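Hydroxylacyl-CoA dehydrogenase (Streptomyces coelicolor, PDB 5BKA) is a SnoaL-like protein of the NTF2 superfamily, possibly an oxidoreductase, that probably takes part in biosynthesis of the polyketide actinorhodin. Local coordinates at residues A12-F17 / D121-G126; S16-Q21 / I93-Y98. All blocks are in the same frame, centred on the assembly; numbering follows the deposited sequence.

Contact 1 of 2, residues A12-F17 / D121-G126; sequences AEVLSF and DVLVRG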
loop_
_atom_site.group_PDB
_atom_site.type_symbol
_atom_site.label_atom_id
_atom_site.label_comp_id
_atom_site.label_asym_id
_atom_site.label_seq_id
_atom_site.Cartn_x
_atom_site.Cartn_y
_atom_site.Cartn_z
ATOM N N ALA B 12 -0.292 -13.301 2.113
ATOM C CA ALA B 12 0.891 -12.801 1.418
ATOM C C ALA B 12 0.890 -13.217 -0.047
ATOM O O ALA B 12 1.350 -12.466 -0.915
ATOM C CB ALA B 12 2.157 -13.294 2.118
ATOM N N GLU B 13 0.384 -14.419 -0.341
ATOM C CA GLU B 13 0.329 -14.884 -1.723
ATOM C C GLU B 13 -0.600 -14.020 -2.569
ATOM O O GLU B 13 -0.308 -13.745 -3.740
ATOM C CB GLU B 13 -0.116 -16.346 -1.759
ATOM C CG GLU B 13 -0.012 -17.003 -3.124
ATOM C CD GLU B 13 -0.700 -18.354 -3.170
ATOM O OE1 GLU B 13 -1.255 -18.776 -2.134
ATOM O OE2 GLU B 13 -0.687 -18.995 -4.244
ATOM N N VAL B 14 -1.726 -13.586 -1.999
ATOM C CA VAL B 14 -2.647 -12.732 -2.744
ATOM C C VAL B 14 -2.039 -11.351 -2.966
ATOM O O VAL B 14 -2.143 -10.781 -4.058
ATOM C CB VAL B 14 -4.006 -12.651 -2.025
ATOM C CG1 VAL B 14 -4.893 -11.593 -2.667
ATOM C CG2 VAL B 14 -4.698 -14.006 -2.047
ATOM N N LEU B 15 -1.391 -10.795 -1.937
ATOM C CA LEU B 15 -0.728 -9.502 -2.087
ATOM C C LEU B 15 0.343 -9.549 -3.170
ATOM O O LEU B 15 0.448 -8.629 -3.990
ATOM C CB LEU B 15 -0.117 -9.066 -0.755
ATOM C CG LEU B 15 -1.070 -8.628 0.358
ATOM C CD1 LEU B 15 -0.284 -8.060 1.532
ATOM C CD2 LEU B 15 -2.076 -7.611 -0.157
ATOM N N SER B 16 1.154 -10.610 -3.179
ATOM C CA SER B 16 2.154 -10.781 -4.228
ATOM C C SER B 16 1.496 -10.908 -5.596
ATOM O O SER B 16 1.959 -10.320 -6.580
ATOM C CB SER B 16 3.023 -12.003 -3.931
ATOM O OG SER B 16 3.974 -12.210 -4.961
ATOM N N PHE B 17 0.430 -11.709 -5.680
ATOM C CA PHE B 17 -0.339 -11.824 -6.916
ATOM C C PHE B 17 -0.782 -10.453 -7.413
ATOM O O PHE B 17 -0.634 -10.129 -8.595
ATOM C CB PHE B 17 -1.542 -12.742 -6.688
ATOM C CG PHE B 17 -2.451 -12.869 -7.879
ATOM C CD1 PHE B 17 -2.125 -13.711 -8.930
ATOM C CD2 PHE B 17 -3.638 -12.157 -7.939
ATOM C CE1 PHE B 17 -2.963 -13.833 -10.024
ATOM C CE2 PHE B 17 -4.480 -12.276 -9.030
ATOM C CZ PHE B 17 -4.142 -13.115 -10.074
ATOM N N ASP B 121 -13.070 -9.212 -6.002
ATOM C CA ASP B 121 -12.402 -10.246 -6.775
ATOM C C ASP B 121 -12.873 -11.628 -6.348
ATOM O O ASP B 121 -13.215 -11.852 -5.183
ATOM C CB ASP B 121 -10.880 -10.162 -6.612
ATOM C CG ASP B 121 -10.252 -9.100 -7.491
ATOM O OD1 ASP B 121 -10.956 -8.548 -8.362
ATOM O OD2 ASP B 121 -9.048 -8.822 -7.312
ATOM N N VAL B 122 -12.877 -12.551 -7.308
ATOM C CA VAL B 122 -13.076 -13.971 -7.049
ATOM C C VAL B 122 -11.841 -14.705 -7.562
ATOM O O VAL B 122 -11.580 -14.720 -8.773
ATOM C CB VAL B 122 -14.357 -14.498 -7.714
ATOM C CG1 VAL B 122 -14.499 -15.995 -7.459
ATOM C CG2 VAL B 122 -15.573 -13.753 -7.201
ATOM N N LEU B 123 -11.086 -15.303 -6.639
ATOM C CA LEU B 123 -9.827 -15.976 -6.926
ATOM C C LEU B 123 -10.025 -17.484 -6.885
ATOM O O LEU B 123 -10.772 -17.991 -6.044
ATOM C CB LEU B 123 -8.751 -15.548 -5.933
ATOM C CG LEU B 123 -8.234 -14.114 -6.079
ATOM C CD1 LEU B 123 -7.556 -13.641 -4.803
ATOM C CD2 LEU B 123 -7.286 -14.015 -7.261
ATOM N N VAL B 124 -9.337 -18.202 -7.773
ATOM C CA VAL B 124 -9.398 -19.656 -7.781
ATOM C C VAL B 124 -7.991 -20.232 -7.816
ATOM O O VAL B 124 -7.021 -19.575 -8.200
ATOM C CB VAL B 124 -10.218 -20.216 -8.967
ATOM C CG1 VAL B 124 -11.676 -19.801 -8.872
ATOM C CG2 VAL B 124 -9.612 -19.791 -10.296
ATOM N N ARG B 125 -7.905 -21.497 -7.397
ATOM C CA ARG B 125 -6.638 -22.177 -7.205
ATOM C C ARG B 125 -6.455 -23.147 -8.381
ATOM O O ARG B 125 -5.944 -22.739 -9.431
ATOM C CB ARG B 125 -6.644 -22.846 -5.826
ATOM C CG ARG B 125 -5.577 -23.865 -5.511
ATOM C CD ARG B 125 -4.270 -23.217 -5.172
ATOM N NE ARG B 125 -4.316 -22.489 -3.910
ATOM C CZ ARG B 125 -3.394 -21.603 -3.556
ATOM N NH1 ARG B 125 -2.379 -21.379 -4.368
ATOM N NH2 ARG B 125 -3.465 -20.961 -2.399
ATOM N N GLY B 126 -6.870 -24.390 -8.257
ATOM C CA GLY B 126 -6.768 -25.326 -9.358
ATOM C C GLY B 126 -5.774 -26.437 -9.075
ATOM O O GLY B 126 -5.272 -26.607 -7.960
#

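Contact 2 of 2, residues S16-Q21 / I93-Y98; sequences SFYGHQ and ITATSY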
loop_
_atom_site.group_PDB
_atom_site.type_symbol
_atom_site.label_atom_id
_atom_site.label_comp_id
_atom_site.label_asym_id
_atom_site.label_seq_id
_atom_site.Cartn_x
_atom_site.Cartn_y
_atom_site.Cartn_z
ATOM N N SER B 16 1.154 -10.610 -3.179
ATOM C CA SER B 16 2.154 -10.781 -4.228
ATOM C C SER B 16 1.496 -10.908 -5.596
ATOM O O SER B 16 1.959 -10.320 -6.580
ATOM C CB SER B 16 3.023 -12.003 -3.931
ATOM O OG SER B 16 3.974 -12.210 -4.961
ATOM N N PHE B 17 0.430 -11.709 -5.680
ATOM C CA PHE B 17 -0.339 -11.824 -6.916
ATOM C C PHE B 17 -0.782 -10.453 -7.413
ATOM O O PHE B 17 -0.634 -10.129 -8.595
ATOM C CB PHE B 17 -1.542 -12.742 -6.688
ATOM C CG PHE B 17 -2.451 -12.869 -7.879
ATOM C CD1 PHE B 17 -2.125 -13.711 -8.930
ATOM C CD2 PHE B 17 -3.638 -12.157 -7.939
ATOM C CE1 PHE B 17 -2.963 -13.833 -10.024
ATOM C CE2 PHE B 17 -4.480 -12.276 -9.030
ATOM C CZ PHE B 17 -4.142 -13.115 -10.074
ATOM N N TYR B 18 -1.319 -9.626 -6.511
ATOM C CA TYR B 18 -1.758 -8.287 -6.895
ATOM C C TYR B 18 -0.579 -7.407 -7.296
ATOM O O TYR B 18 -0.699 -6.579 -8.207
ATOM C CB TYR B 18 -2.534 -7.639 -5.750
ATOM C CG TYR B 18 -3.943 -8.156 -5.581
ATOM C CD1 TYR B 18 -4.614 -8.757 -6.637
ATOM C CD2 TYR B 18 -4.603 -8.038 -4.365
ATOM C CE1 TYR B 18 -5.903 -9.230 -6.484
ATOM C CE2 TYR B 18 -5.891 -8.506 -4.204
ATOM C CZ TYR B 18 -6.536 -9.102 -5.266
ATOM O OH TYR B 18 -7.819 -9.570 -5.109
ATOM N N GLY B 19 0.562 -7.564 -6.621
ATOM C CA GLY B 19 1.717 -6.739 -6.945
ATOM C C GLY B 19 2.191 -6.938 -8.371
ATOM O O GLY B 19 2.400 -5.972 -9.110
ATOM N N HIS B 20 2.366 -8.197 -8.778
ATOM C CA HIS B 20 2.747 -8.491 -10.156
ATOM C C HIS B 20 1.638 -8.112 -11.129
ATOM O O HIS B 20 1.910 -7.576 -12.211
ATOM C CB HIS B 20 3.099 -9.971 -10.298
ATOM C CG HIS B 20 4.398 -10.352 -9.656
ATOM N ND1 HIS B 20 5.592 -10.371 -10.344
ATOM C CD2 HIS B 20 4.687 -10.729 -8.388
ATOM C CE1 HIS B 20 6.561 -10.744 -9.528
ATOM N NE2 HIS B 20 6.040 -10.965 -8.334
ATOM N N GLN B 21 0.385 -8.388 -10.762
ATOM C CA GLN B 21 -0.738 -8.154 -11.666
ATOM C C GLN B 21 -0.864 -6.677 -12.028
ATOM O O GLN B 21 -0.956 -6.321 -13.208
ATOM C CB GLN B 21 -2.028 -8.671 -11.025
ATOM C CG GLN B 21 -3.289 -8.454 -11.841
ATOM C CD GLN B 21 -4.525 -8.993 -11.144
ATOM O OE1 GLN B 21 -4.797 -8.661 -9.991
ATOM N NE2 GLN B 21 -5.278 -9.836 -11.840
ATOM N N ILE B 93 -11.804 -17.907 -3.459
ATOM C CA ILE B 93 -11.377 -16.896 -2.499
ATOM C C ILE B 93 -12.020 -15.581 -2.906
ATOM O O ILE B 93 -11.799 -15.091 -4.021
ATOM C CB ILE B 93 -9.849 -16.771 -2.444
ATOM C CG1 ILE B 93 -9.219 -18.126 -2.095
ATOM C CG2 ILE B 93 -9.436 -15.710 -1.430
ATOM C CD1 ILE B 93 -9.729 -18.727 -0.801
ATOM N N THR B 94 -12.834 -15.024 -2.013
ATOM C CA THR B 94 -13.462 -13.730 -2.233
ATOM C C THR B 94 -12.459 -12.672 -1.778
ATOM O O THR B 94 -11.973 -12.733 -0.643
ATOM C CB THR B 94 -14.728 -13.618 -1.385
ATOM O OG1 THR B 94 -14.467 -14.225 -0.103
ATOM C CG2 THR B 94 -15.805 -14.509 -2.023
ATOM N N ALA B 95 -12.134 -11.711 -2.632
ATOM C CA ALA B 95 -11.231 -10.654 -2.198
ATOM C C ALA B 95 -11.868 -9.289 -2.414
ATOM O O ALA B 95 -12.446 -9.025 -3.475
ATOM C CB ALA B 95 -9.886 -10.733 -2.923
ATOM N N THR B 96 -11.768 -8.432 -1.401
ATOM C CA THR B 96 -12.217 -7.048 -1.490
ATOM C C THR B 96 -11.068 -6.139 -1.080
ATOM O O THR B 96 -10.519 -6.285 0.016
ATOM C CB THR B 96 -13.436 -6.794 -0.598
ATOM O OG1 THR B 96 -14.513 -7.648 -0.999
ATOM C CG2 THR B 96 -13.881 -5.341 -0.713
ATOM N N SER B 97 -10.710 -5.203 -1.955
ATOM C CA SER B 97 -9.600 -4.294 -1.713
ATOM C C SER B 97 -10.002 -2.870 -2.065
ATOM O O SER B 97 -10.855 -2.642 -2.926
ATOM C CB SER B 97 -8.356 -4.687 -2.525
ATOM O OG SER B 97 -8.024 -6.047 -2.324
ATOM N N TYR B 98 -9.380 -1.917 -1.380
ATOM C CA TYR B 98 -9.427 -0.531 -1.813
ATOM C C TYR B 98 -8.501 -0.352 -3.006
ATOM O O TYR B 98 -7.462 -1.009 -3.113
ATOM C CB TYR B 98 -8.994 0.417 -0.691
ATOM C CG TYR B 98 -9.880 0.436 0.537
ATOM C CD1 TYR B 98 -11.110 -0.207 0.552
ATOM C CD2 TYR B 98 -9.475 1.102 1.686
ATOM C CE1 TYR B 98 -11.913 -0.184 1.680
ATOM C CE2 TYR B 98 -10.265 1.129 2.814
ATOM C CZ TYR B 98 -11.483 0.487 2.808
ATOM O OH TYR B 98 -12.267 0.520 3.936
HETATM O O HOH W 1 -9.589 -7.476 -3.866
#

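Contact 1 of 2, residues A12-F17 / D121-G126
Glu13 reaches Arg125 with CG anti to its backbone N (chi1 -171°) and the chain extended beyond it, while the arginine folds back through bends at chi2 and chi3, bringing its guanidinium from the end of the strand round to the helix. The two groups meet end-on: NH2 of Arg125 donates to OE1 of Glu13 at 3.1 Å, and NH1 of Arg125 to OE2 of Glu13 at 2.9 Å. Both oxygens are met on their syn sides. Carboxylate and guanidinium lie nearly coplanar, 27° apart, so the paired bonds restrain rotation of both groups. NH1 has a second acceptor in the carbonyl oxygen of Gly129, which ties the salt bridge to the turn after the strand. A glutamine in place of Glu13 would probably lose the charge pairing and one of the two acceptors, leaving the guanidinium less firmly fixed and its charge without its mate.

Beside this salt bridge, Leu123 sends its two methyls to different partners. CD1 of Leu123 rests between both branches of Val14, 4.0 Å from CG1 of that valine, whereas CD2 of Leu123 lies 3.7 Å from CE2 of Phe17, oblique to the ring. Leu133 and Ile93, on the strands flanking 112-124, also touch Leu123 and continue the apolar layer. Successive helical turns thus present Glu13 and Phe17 to the strand, with Val14 beside them. This is the packing of an N-terminal helix against a curved, mainly antiparallel mixed sheet, as in the alpha+beta cone fold of the NTF2-like superfamily.

Contact 2 of 2, residues S16-Q21 / I93-Y98
Polar contact between Tyr18 and Ser97 runs through a water, which stands 3.0 Å from OH of Tyr18 and 2.6 Å from OG of Ser97. The water thus links the tip of a helix side chain to the strand where no direct hydrogen bond joins the two segments. Each hydroxyl has another partner: OG of Ser97 is hydrogen-bonded to OG1 of Thr83, and OH of Tyr18 makes a weak hydrogen bond to OD2 of Asp121. The phenol oxygen is therefore held from the protein as well as through the water.

Van der Waals contact is confined to the outer part of the tyrosine. CB of Ala95 approaches at the ring edge, near its plane, and lies 3.2 Å from OH of Tyr18, a close approach. Farther back along the ring, CE2 of Tyr18 is 3.8 Å from OG of Ser97, which comes in obliquely. The tyrosine's CG is anti to the carbonyl carbon (chi1 -76°), a setting that carries the ring off the helix and toward the sheet, so that the side chain bridges the gap between helix and strand and its hydroxyl arrives beside Ala95.

Aromatic packing completes the setting, with Tyr18 and Phe80 of strand 74-87 meeting edge-to-face. Helix 10-26 here covers the inner face of the sheet, and strand 93-105, carrying Ala95 and Ser97, runs between strands 74-87 and 112-124, while Arg136 of strand 132-140 also touches the tyrosine.

In the fold
Helix 10-26 comes first in the chain and supplies one side of both contacts, which share Ser16 and Phe17. After two further helices and several strands, among them 74-87, the chain reaches strand 93-105, where contact 2 closes a loop of 71 intervening residues. It then turns into strand 112-124, and contact 1 closes a longer loop of 103. Because contact 1 starts earlier on the helix and ends later in the chain, the shorter loop nests within the longer one. The two strands are antiparallel neighbours, and Asp121, in contact 1, joins them through its backbone bond to Ala95. Together the contacts seat overlapping parts of one helix across adjoining strands of the curved sheet.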